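Local structure of two-domain protein containing predicted PHP-like metal-dependent phosphoesterase (Bacteroides vulgatus ATCC 8482, 3E38) at residues Arg234-Ala237 / Leu242-Gly245; Arg251-Lys256 / Thr327-Ala332. The protein is predicted to be a metal-dependent phosphoesterase of the PHP type, binding zinc ions in one domain and carrying a second, Ig-like domain. One frame throughout, in Å; residues are numbered along the deposited sequence.

Contact 1: residues Arg234-Ala237 / Leu242-Gly245; sequences RTAA and LLIG
A237 and I244 face each other as an antiparallel hydrogen-bonded pair, each giving its N-H to the other's carbonyl. I244 N reaches A237 O at 2.7 Å with an N-H...O angle of 163°, while the return bond from A237 N to I244 O, 2.8 Å long, is more bent at 141°. Both donors lie in the plane of the carbonyl they use. Each oxygen also meets a CA-H of the neighbouring residue: A236 CA stands 3.1 Å from I244 O, and L243 CA comes 3.2 Å from A237 O.

The side chains divide between the two faces of the hairpin. A237 CB and I244 CB sit side by side at 4.2 Å on one face, where I244 also leans on M189. On the other, L243 turns its CG anti to the backbone N (chi1 -172°), which carries CD1 across to the other strand, 3.6 Å from A237 O and 4.1 Å from A236 CB. Behind this pair lie L250 of helix 247-257 and F215 of strand 213-218.

Further out, A236 bonds through its backbone to F215, and T235 OG1 binds the carbonyl of M189. With small or aliphatic side chains around them, the N-H and C=O groups of both A237 and I244 are paired with each other in a buried, largely apolar setting.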
# COMPACT_ATOMS: atom_id res chain seq x y z
N ARG B 234 13.74 -20.00 25.54
CA ARG B 234 12.94 -18.80 25.79
C ARG B 234 12.80 -18.00 24.52
O ARG B 234 13.32 -16.88 24.33
CB ARG B 234 13.54 -18.00 26.95
CG ARG B 234 12.46 -17.44 27.85
CD ARG B 234 13.01 -16.65 29.01
NE ARG B 234 13.92 -17.42 29.86
CZ ARG B 234 15.23 -17.23 29.94
NH1 ARG B 234 15.83 -16.30 29.20
NH2 ARG B 234 15.94 -17.97 30.76
N THR B 235 12.07 -18.66 23.63
CA THR B 235 11.74 -18.21 22.27
C THR B 235 10.31 -18.51 21.87
O THR B 235 9.59 -19.31 22.50
CB THR B 235 12.60 -18.96 21.20
OG1 THR B 235 12.27 -20.37 21.22
CG2 THR B 235 14.14 -18.81 21.45
N ALA B 236 9.94 -17.87 20.78
CA ALA B 236 8.68 -18.11 20.05
C ALA B 236 8.93 -17.72 18.62
O ALA B 236 9.56 -16.68 18.35
CB ALA B 236 7.50 -17.32 20.62
N ALA B 237 8.49 -18.57 17.70
CA ALA B 237 8.58 -18.28 16.27
C ALA B 237 7.35 -17.46 15.76
O ALA B 237 6.20 -17.76 16.02
CB ALA B 237 8.77 -19.57 15.46
N LEU B 242 0.98 -16.27 12.62
CA LEU B 242 1.15 -17.22 13.72
C LEU B 242 2.33 -16.86 14.66
O LEU B 242 3.34 -16.24 14.26
CB LEU B 242 1.34 -18.64 13.18
CG LEU B 242 0.34 -19.22 12.18
CD1 LEU B 242 0.79 -20.64 11.86
CD2 LEU B 242 -1.10 -19.18 12.75
N LEU B 243 2.15 -17.19 15.93
CA LEU B 243 3.21 -17.07 16.91
C LEU B 243 3.23 -18.43 17.54
O LEU B 243 2.23 -18.93 18.03
CB LEU B 243 2.97 -15.95 17.92
CG LEU B 243 4.15 -15.66 18.85
CD1 LEU B 243 5.27 -14.95 18.07
CD2 LEU B 243 3.73 -14.81 20.02
N ILE B 244 4.38 -19.07 17.44
CA ILE B 244 4.55 -20.44 17.86
C ILE B 244 5.50 -20.59 19.04
O ILE B 244 6.62 -20.11 19.02
CB ILE B 244 5.08 -21.25 16.68
CG1 ILE B 244 4.20 -20.98 15.45
CG2 ILE B 244 5.18 -22.76 17.04
CD1 ILE B 244 4.90 -20.95 14.11
N GLY B 245 5.02 -21.26 20.07
CA GLY B 245 5.83 -21.48 21.27
C GLY B 245 5.17 -22.24 22.40
O GLY B 245 4.03 -22.67 22.32

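Contact 2: residues Arg251-Lys256 / Thr327-Ala332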
# COMPACT_ATOMS: atom_id res chain seq x y z
N ARG B 251 1.15 -17.91 26.98
CA ARG B 251 0.08 -17.49 27.87
C ARG B 251 0.40 -16.12 28.46
O ARG B 251 -0.39 -15.20 28.31
CB ARG B 251 -0.18 -18.51 28.99
CG ARG B 251 -1.15 -18.02 30.04
CD ARG B 251 -1.51 -19.17 31.01
NE ARG B 251 -1.90 -20.34 30.23
CZ ARG B 251 -3.08 -20.48 29.62
NH1 ARG B 251 -3.98 -19.52 29.74
NH2 ARG B 251 -3.38 -21.56 28.90
N PRO B 252 1.55 -15.97 29.14
CA PRO B 252 1.82 -14.66 29.71
C PRO B 252 2.05 -13.57 28.68
O PRO B 252 1.91 -12.39 29.00
CB PRO B 252 3.13 -14.88 30.50
CG PRO B 252 3.70 -16.17 29.99
CD PRO B 252 2.47 -16.99 29.67
N PHE B 253 2.39 -13.99 27.47
CA PHE B 253 2.71 -13.03 26.35
C PHE B 253 1.39 -12.45 25.87
O PHE B 253 1.23 -11.25 25.68
CB PHE B 253 3.50 -13.73 25.24
CG PHE B 253 3.95 -12.82 24.13
CD1 PHE B 253 5.03 -11.95 24.32
CD2 PHE B 253 3.34 -12.85 22.89
CE1 PHE B 253 5.46 -11.11 23.29
CE2 PHE B 253 3.77 -12.00 21.86
CZ PHE B 253 4.84 -11.13 22.07
N PHE B 254 0.42 -13.33 25.75
CA PHE B 254 -0.91 -12.91 25.30
C PHE B 254 -1.48 -11.93 26.27
O PHE B 254 -2.13 -10.99 25.89
CB PHE B 254 -1.87 -14.08 25.17
CG PHE B 254 -3.26 -13.65 24.77
CD1 PHE B 254 -3.52 -13.24 23.47
CD2 PHE B 254 -4.32 -13.66 25.68
CE1 PHE B 254 -4.79 -12.84 23.09
CE2 PHE B 254 -5.61 -13.26 25.28
CZ PHE B 254 -5.84 -12.87 24.00
N GLU B 255 -1.24 -12.20 27.53
CA GLU B 255 -1.75 -11.36 28.64
C GLU B 255 -1.20 -9.93 28.53
O GLU B 255 -1.83 -8.95 28.91
CB GLU B 255 -1.40 -12.00 29.99
CG GLU B 255 -2.08 -11.41 31.20
CD GLU B 255 -1.43 -10.13 31.68
OE1 GLU B 255 -0.18 -10.09 31.80
OE2 GLU B 255 -2.18 -9.16 31.97
N LYS B 256 -0.03 -9.82 27.92
CA LYS B 256 0.62 -8.52 27.74
C LYS B 256 0.19 -7.86 26.43
O LYS B 256 0.41 -6.66 26.21
CB LYS B 256 2.13 -8.72 27.67
CG LYS B 256 2.75 -9.29 28.90
CD LYS B 256 2.91 -8.25 29.92
CE LYS B 256 3.93 -8.70 30.93
NZ LYS B 256 4.09 -7.64 31.94
N THR B 327 -6.41 -18.80 18.46
CA THR B 327 -6.13 -19.76 17.39
C THR B 327 -4.79 -19.59 16.71
O THR B 327 -4.27 -20.55 16.15
CB THR B 327 -7.25 -19.74 16.26
OG1 THR B 327 -7.29 -18.46 15.62
CG2 THR B 327 -8.63 -20.09 16.83
N ASN B 328 -4.24 -18.38 16.73
CA ASN B 328 -2.98 -18.16 16.03
C ASN B 328 -1.77 -18.12 16.96
O ASN B 328 -0.67 -17.77 16.57
CB ASN B 328 -3.03 -16.91 15.12
CG ASN B 328 -3.27 -15.64 15.88
OD1 ASN B 328 -4.06 -15.61 16.78
ND2 ASN B 328 -2.64 -14.52 15.43
N PHE B 329 -2.01 -18.45 18.22
CA PHE B 329 -0.93 -18.62 19.23
C PHE B 329 -0.79 -20.10 19.43
O PHE B 329 -1.43 -20.71 20.30
CB PHE B 329 -1.26 -17.93 20.54
CG PHE B 329 -0.81 -16.47 20.58
CD1 PHE B 329 -0.69 -15.73 19.42
CD2 PHE B 329 -0.54 -15.85 21.79
CE1 PHE B 329 -0.30 -14.42 19.47
CE2 PHE B 329 -0.14 -14.53 21.84
CZ PHE B 329 -0.03 -13.82 20.69
N ILE B 330 0.07 -20.69 18.59
CA ILE B 330 0.23 -22.14 18.52
C ILE B 330 1.12 -22.71 19.61
O ILE B 330 2.32 -22.42 19.66
CB ILE B 330 0.77 -22.58 17.17
CG1 ILE B 330 -0.07 -21.97 16.03
CG2 ILE B 330 0.79 -24.11 17.12
CD1 ILE B 330 -1.58 -22.39 16.03
N VAL B 331 0.51 -23.53 20.46
CA VAL B 331 1.19 -24.10 21.63
C VAL B 331 1.56 -25.58 21.40
O VAL B 331 2.39 -26.18 22.10
CB VAL B 331 0.33 -23.87 22.94
CG1 VAL B 331 0.04 -22.34 23.13
CG2 VAL B 331 -1.00 -24.73 22.97
N ALA B 332 0.93 -26.12 20.38
CA ALA B 332 1.15 -27.49 19.89
C ALA B 332 0.61 -27.57 18.46
O ALA B 332 -0.22 -26.76 18.06
CB ALA B 332 0.45 -28.54 20.78
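F329 reaches from the corner of its chain to the helix segment 251-256 and brings one side of its ring, chiefly CE2, between two consecutive phenylalanines, F253 and F254. Its CB points toward the helix, and with CG anti to the carbonyl carbon (chi1 -88°) the CD2/CE2 side of the ring is the one that reaches the helix. CD2 is the first ring atom to arrive, 4.0 Å from F254 CB. Next along that side, CE2 does most of the touching: it lies 3.8 Å from F254 CB, and it is also 4.0 Å from F253 CD2. At the tip, CZ stays with F253, meeting the same CD2 at 4.1 Å.

The two helix residues receive this ring differently. Both carry CG anti to the backbone N, yet they diverge from the helix and hold F329 CE2 at the root of the gap between them, near the plane of each ring. F254 turns an edge toward the face of F329 in an offset edge-to-face pair, the centroids 5.9 Å apart and the planes at 85°; the edge atom F254 CD1 comes 4.0 Å from F329 CE2. F253 meets F329 by plain apolar packing, the two side chains crossing at about a right angle.

Other apolar groups continue the cluster: L337 touches both F254 and F329, L282 packs on F329, and Y339 makes a further edge-to-face pair with F254. L243 joins from the hairpin strand 242-244, against F329. This is a buried aromatic cluster by which helix 247-257, just ahead of strand 258-265, packs against strands of the Ig-like domain, with F329 supplied by the corner between strands 321-326 and 330-332.

How the contacts relate
Contact 1 closes before contact 2 opens, and their centres lie 9 Å apart. Strand 242-244, the second strand of the hairpin in contact 1, runs almost directly into helix 247-257, which supplies one side of contact 2. The two contacts also touch: L243 N and O probably hydrogen-bond to N328 O and I330 N, at 2.9 and 2.8 Å, and L243 CD2 packs on F253. Strand 242-244 is thus the end strand of the large mixed sheet, beside 235-239, and bonds on its other side to segment 327-332 of the Ig-like domain. Together the contacts form a continuous junction between the two domains, with contact 2 away from the zinc sites.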